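Local structure of nucleotide-binding protein, universal stress protein UspA family (Lactobacillus plantarum, 3S3T) at residues 40-45 with 88-93; 8-13 with 34-39. The protein binds ATP in a pocket at the end of its parallel sheet and probably takes part in stress responses. One frame throughout, in Å; residues are numbered along the deposited sequence.

Interaction 1: residues 40-45 with 88-93. With ATP (adenosine-5'-triphosphate), chain I.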
# COMPACT_ATOMS: atom_id res chain seq x y z
N TYR A 40 13.90 14.30 13.71
CA TYR A 40 13.19 15.11 12.69
C TYR A 40 13.98 15.14 11.41
O TYR A 40 15.16 15.53 11.40
CB TYR A 40 13.00 16.54 13.22
CG TYR A 40 12.15 17.45 12.34
CD1 TYR A 40 12.64 17.97 11.15
CD2 TYR A 40 10.85 17.79 12.72
CE1 TYR A 40 11.84 18.78 10.34
CE2 TYR A 40 10.06 18.65 11.94
CZ TYR A 40 10.54 19.12 10.77
OH TYR A 40 9.72 19.94 10.05
N VAL A 41 13.36 14.76 10.30
CA VAL A 41 14.03 14.86 9.01
C VAL A 41 13.58 16.06 8.20
O VAL A 41 12.40 16.20 7.86
CB VAL A 41 13.86 13.58 8.17
CG1 VAL A 41 14.82 13.63 6.92
CG2 VAL A 41 14.20 12.35 9.00
N VAL A 42 14.54 16.93 7.88
CA VAL A 42 14.30 18.09 7.01
C VAL A 42 14.32 17.61 5.55
O VAL A 42 15.38 17.22 5.01
CB VAL A 42 15.37 19.19 7.20
CG1 VAL A 42 15.11 20.36 6.29
CG2 VAL A 42 15.49 19.64 8.65
N ASP A 43 13.18 17.66 4.88
CA ASP A 43 13.10 17.14 3.52
C ASP A 43 13.82 18.10 2.59
O ASP A 43 13.36 19.22 2.37
CB ASP A 43 11.65 16.99 3.08
CG ASP A 43 11.50 16.26 1.75
OD1 ASP A 43 12.42 16.24 0.92
OD2 ASP A 43 10.43 15.69 1.57
N ASP A 44 14.92 17.64 2.01
CA ASP A 44 15.75 18.43 1.15
C ASP A 44 15.61 18.07 -0.34
O ASP A 44 16.49 18.39 -1.12
CB ASP A 44 17.22 18.34 1.59
CG ASP A 44 17.83 16.96 1.41
OD1 ASP A 44 17.16 16.02 0.92
OD2 ASP A 44 19.03 16.84 1.75
N SER A 45 14.51 17.41 -0.71
CA SER A 45 14.35 16.83 -2.07
C SER A 45 13.72 17.78 -3.10
O SER A 45 13.62 17.43 -4.28
CB SER A 45 13.57 15.51 -2.00
OG SER A 45 12.21 15.69 -1.61
N THR A 88 18.23 13.73 20.68
CA THR A 88 17.48 14.40 19.63
C THR A 88 18.38 14.55 18.40
O THR A 88 19.59 14.83 18.51
CB THR A 88 16.98 15.75 20.08
OG1 THR A 88 18.09 16.62 20.41
CG2 THR A 88 16.04 15.59 21.30
N GLU A 89 17.79 14.37 17.23
CA GLU A 89 18.54 14.42 16.01
C GLU A 89 17.72 15.11 14.93
O GLU A 89 16.52 14.80 14.75
CB GLU A 89 18.81 12.99 15.55
CG GLU A 89 19.76 12.90 14.37
CD GLU A 89 21.13 12.39 14.72
OE1 GLU A 89 21.26 11.52 15.63
OE2 GLU A 89 22.09 12.81 14.03
N ILE A 90 18.35 16.04 14.23
CA ILE A 90 17.78 16.66 13.07
C ILE A 90 18.65 16.27 11.89
O ILE A 90 19.88 16.52 11.87
CB ILE A 90 17.72 18.20 13.23
CG1 ILE A 90 17.02 18.61 14.54
CG2 ILE A 90 17.09 18.86 12.01
CD1 ILE A 90 15.66 18.09 14.72
N SER A 91 18.04 15.60 10.91
CA SER A 91 18.76 15.19 9.71
C SER A 91 18.11 15.75 8.47
O SER A 91 16.96 16.20 8.51
CB SER A 91 18.78 13.65 9.63
OG SER A 91 19.59 13.10 10.66
N TYR A 92 18.87 15.71 7.38
CA TYR A 92 18.47 16.24 6.07
C TYR A 92 18.43 15.08 5.07
O TYR A 92 19.39 14.31 4.93
CB TYR A 92 19.42 17.36 5.62
CG TYR A 92 19.57 18.44 6.68
CD1 TYR A 92 20.46 18.27 7.76
CD2 TYR A 92 18.84 19.61 6.62
CE1 TYR A 92 20.59 19.26 8.76
CE2 TYR A 92 18.95 20.60 7.60
CZ TYR A 92 19.82 20.43 8.66
OH TYR A 92 19.93 21.43 9.63
N GLY A 93 17.29 14.90 4.40
CA GLY A 93 17.17 13.85 3.38
C GLY A 93 15.71 13.66 3.07
O GLY A 93 14.87 14.50 3.45
PG ATP I . 1.72 11.95 3.31
O1G ATP I . 3.10 12.53 3.52
O2G ATP I . 0.87 12.82 2.44
O3G ATP I . 1.67 10.52 2.80
PB ATP I . 1.14 12.72 6.08
O1B ATP I . -0.20 13.05 6.66
O2B ATP I . 2.14 13.82 5.94
O3B ATP I . 0.89 11.98 4.69
PA ATP I . 3.19 10.94 7.11
O1A ATP I . 4.21 11.78 6.40
O2A ATP I . 3.19 9.51 6.75
O3A ATP I . 1.71 11.50 6.98
O5' ATP I . 3.53 11.12 8.71
C5' ATP I . 3.23 10.04 9.60
C4' ATP I . 4.26 9.99 10.73
O4' ATP I . 5.51 9.83 10.07
C3' ATP I . 4.38 11.28 11.52
O3' ATP I . 3.43 11.38 12.57
C2' ATP I . 5.82 11.16 11.96
O2' ATP I . 5.85 10.26 13.06
C1' ATP I . 6.53 10.54 10.76
N9 ATP I . 7.14 11.55 9.90
C8 ATP I . 6.59 12.16 8.81
N7 ATP I . 7.44 13.06 8.28
C5 ATP I . 8.54 13.02 9.04
C6 ATP I . 9.81 13.74 9.05
N6 ATP I . 10.03 14.67 8.09
N1 ATP I . 10.74 13.43 10.02
C2 ATP I . 10.46 12.50 10.94
N3 ATP I . 9.30 11.82 11.04
C4 ATP I . 8.34 12.05 10.11
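Ile90 turns CG1 beside its own backbone N (chi1 -53°), and the chain then bends back to lay CD1 against Tyr40 CB at 3.4 Å. Its other branch, CG2, meets Val42 CG2 on the same face of the sheet. Tyr92 starts from the same kind of torsion, which sets its ring alongside Val42: CD2 lies 3.5 Å from Val42 CB, and CE2 reaches CG2. Helix 53-78 packs on this face, and Tyr40 OH is hydrogen-bonded to its Glu63.

Beneath these side chains strands 40-43 and 88-93 run parallel. Tyr40 N donates to Glu89 O, Ser91 N to Tyr40 O and Val42 N to Ser91 O, the last at 2.6 Å; Gly93 N then bonds Val42 O from a direction tilted from the carbonyl plane. On the other face Val41 CG1 rests 3.6 Å from Gly93 O. Farther along the chain, Asp43 OD1 accepts from Ser45 N at 2.9 Å and from Ser45 OG at 2.6 Å, the first of these forming an Asx turn.

Tyr40 and Val42 spend their backbone N and O on strand 88-93, whereas those of Val41 point to the adenine. Val41 N donates to ATP N1 at 3.0 Å, and ATP N6 gives a nearly straight bond (173°) to Val41 O at 2.8 Å. This donor-acceptor pairing matches an adenine edge and would probably not suit guanine, whose N1 carries hydrogen and whose C6 bears an oxygen.

Interaction 2: residues 8-13 with 34-39. With ATP (adenosine-5'-triphosphate), chain I.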
# COMPACT_ATOMS: atom_id res chain seq x y z
N ILE A 8 14.72 2.85 21.39
CA ILE A 8 13.51 3.26 20.66
C ILE A 8 13.76 4.50 19.81
O ILE A 8 14.47 5.41 20.23
CB ILE A 8 12.35 3.57 21.66
CG1 ILE A 8 12.08 2.35 22.57
CG2 ILE A 8 11.02 4.00 20.95
CD1 ILE A 8 11.11 2.62 23.74
N LEU A 9 13.17 4.52 18.61
CA LEU A 9 13.26 5.63 17.69
C LEU A 9 11.86 6.17 17.50
O LEU A 9 10.90 5.41 17.28
CB LEU A 9 13.82 5.19 16.33
CG LEU A 9 14.01 6.30 15.29
CD1 LEU A 9 15.02 7.37 15.69
CD2 LEU A 9 14.46 5.66 13.99
N VAL A 10 11.71 7.48 17.65
CA VAL A 10 10.46 8.15 17.37
C VAL A 10 10.71 9.27 16.34
O VAL A 10 11.12 10.36 16.68
CB VAL A 10 9.70 8.63 18.62
CG1 VAL A 10 10.53 9.57 19.51
CG2 VAL A 10 8.38 9.26 18.18
N PRO A 11 10.48 8.96 15.04
CA PRO A 11 10.59 10.01 14.05
C PRO A 11 9.42 10.98 14.23
O PRO A 11 8.26 10.54 14.32
CB PRO A 11 10.55 9.24 12.72
CG PRO A 11 10.88 7.84 13.06
CD PRO A 11 10.26 7.65 14.42
N VAL A 12 9.70 12.27 14.28
CA VAL A 12 8.65 13.27 14.30
C VAL A 12 8.74 14.29 13.17
O VAL A 12 9.83 14.73 12.80
CB VAL A 12 8.68 14.07 15.64
CG1 VAL A 12 8.26 13.19 16.80
CG2 VAL A 12 10.07 14.63 15.86
N ASP A 13 7.59 14.70 12.64
CA ASP A 13 7.49 15.94 11.85
C ASP A 13 6.91 16.98 12.79
O ASP A 13 7.02 16.83 14.02
CB ASP A 13 6.66 15.76 10.56
CG ASP A 13 5.26 15.29 10.83
OD1 ASP A 13 4.81 15.44 11.97
OD2 ASP A 13 4.61 14.80 9.91
N ALA A 34 14.23 2.18 28.38
CA ALA A 34 14.93 2.11 27.10
C ALA A 34 15.56 3.43 26.75
O ALA A 34 15.12 4.48 27.18
CB ALA A 34 14.00 1.63 26.01
N ASN A 35 16.61 3.39 25.93
CA ASN A 35 17.11 4.62 25.36
C ASN A 35 16.06 5.11 24.37
O ASN A 35 15.35 4.29 23.74
CB ASN A 35 18.48 4.42 24.70
CG ASN A 35 19.54 3.90 25.66
OD1 ASN A 35 19.66 4.36 26.80
ND2 ASN A 35 20.30 2.91 25.20
N LEU A 36 15.93 6.43 24.25
CA LEU A 36 14.97 7.05 23.35
C LEU A 36 15.67 8.05 22.46
O LEU A 36 16.49 8.83 22.94
CB LEU A 36 13.82 7.71 24.14
CG LEU A 36 12.66 8.33 23.35
CD1 LEU A 36 12.03 7.32 22.43
CD2 LEU A 36 11.64 8.94 24.32
N THR A 37 15.39 7.99 21.14
CA THR A 37 15.88 8.99 20.19
C THR A 37 14.69 9.58 19.41
O THR A 37 13.92 8.82 18.83
CB THR A 37 16.83 8.35 19.17
OG1 THR A 37 17.99 7.88 19.88
CG2 THR A 37 17.27 9.38 18.08
N ALA A 38 14.53 10.91 19.44
CA ALA A 38 13.60 11.64 18.54
C ALA A 38 14.35 12.16 17.33
O ALA A 38 15.45 12.74 17.45
CB ALA A 38 12.91 12.77 19.26
N LEU A 39 13.79 11.89 16.14
CA LEU A 39 14.45 12.22 14.88
C LEU A 39 13.51 13.07 14.02
O LEU A 39 12.44 12.60 13.67
CB LEU A 39 14.81 10.96 14.11
CG LEU A 39 15.25 11.08 12.64
CD1 LEU A 39 16.60 11.92 12.45
CD2 LEU A 39 15.40 9.72 12.07
PG ATP I . 1.72 11.95 3.31
O1G ATP I . 3.10 12.53 3.52
O2G ATP I . 0.87 12.82 2.44
O3G ATP I . 1.67 10.52 2.80
PB ATP I . 1.14 12.72 6.08
O1B ATP I . -0.20 13.05 6.66
O2B ATP I . 2.14 13.82 5.94
O3B ATP I . 0.89 11.98 4.69
PA ATP I . 3.19 10.94 7.11
O1A ATP I . 4.21 11.78 6.40
O2A ATP I . 3.19 9.51 6.75
O3A ATP I . 1.71 11.50 6.98
O5' ATP I . 3.53 11.12 8.71
C5' ATP I . 3.23 10.04 9.60
C4' ATP I . 4.26 9.99 10.73
O4' ATP I . 5.51 9.83 10.07
C3' ATP I . 4.38 11.28 11.52
O3' ATP I . 3.43 11.38 12.57
C2' ATP I . 5.82 11.16 11.96
O2' ATP I . 5.85 10.26 13.06
C1' ATP I . 6.53 10.54 10.76
N9 ATP I . 7.14 11.55 9.90
C8 ATP I . 6.59 12.16 8.81
N7 ATP I . 7.44 13.06 8.28
C5 ATP I . 8.54 13.02 9.04
C6 ATP I . 9.81 13.74 9.05
N6 ATP I . 10.03 14.67 8.09
N1 ATP I . 10.74 13.43 10.02
C2 ATP I . 10.46 12.50 10.94
N3 ATP I . 9.30 11.82 11.04
C4 ATP I . 8.34 12.05 10.11
O HOH W 1 17.39 5.55 21.09
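Ile8 packs against Leu36 and Ala34 where strand 8-11 meets 34-39, and it can be followed outward from CB. This atom sits 3.8 Å from Leu36 CD1 and also close to Asn35 O. CG2 branches toward the same Leu36 methyl, the two side chains crossing obliquely, while CG1 passes on to Ala34 CB, and CD1 ends against that methyl at 3.8 Å. An alanine at Ile8 is likely to open a gap beside Ala34 and leave Leu36 CD1 with less to pack against. Val10 CG1 extends this apolar face to Leu36 and Ala38, and helix 16-32 covers it through Ile28, Phe22 and Ala25.

On the reverse face Leu9 CD1 touches both Thr37 CG2 and Leu39 CB; Tyr102 of helix 95-105 packs over all three residues. The parallel backbones are laced by alternating bonds, from Ile8 N to Asn35 O (2.8 Å, 178°) through to Val12 N to Leu39 O. A water donates to Ile8 O and is hydrogen-bonded to Thr37 OG1 at 2.7 Å.

At this end of the strand pair, by Pro11 and Leu39, the backbone meets the nucleotide. Pro11 O accepts from ATP O2' at 2.7 Å, and Pro11 CB touches adenine N3 at 3.3 Å. Asp13 CB lies 3.6 Å from ATP N7 whatever the rotamer; the first torsion (chi1 58°) places the carboxylate, with OD2 3.5 Å from ATP C8. A ribose hydroxyl is thus held by a main-chain carbonyl, while Val12 O and Leu39 O crowd adenine C2, where a bulkier substituent than hydrogen would probably be hard to fit.

From the N terminus, strand 7-11 leads through helix 16-32 into strand 35-43, and interaction 2 closes this beta-alpha-beta unit. The same strand runs on into interaction 1, which closes only after helix 53-78 has carried the chain to strand 87-93. The two closures therefore follow in series, neither nested nor crossed. Strand 35-43 is common to both, lying between 7-11 and 87-93 in the five-stranded parallel sheet, with the contact centres about 13 Å apart. A probable hydrogen bond from Glu89 N to Ala38 O joins them, and Tyr40 packs on Val12 and Asp13. Both contacts contribute to one ATP pocket at the C-terminal ends of the strands.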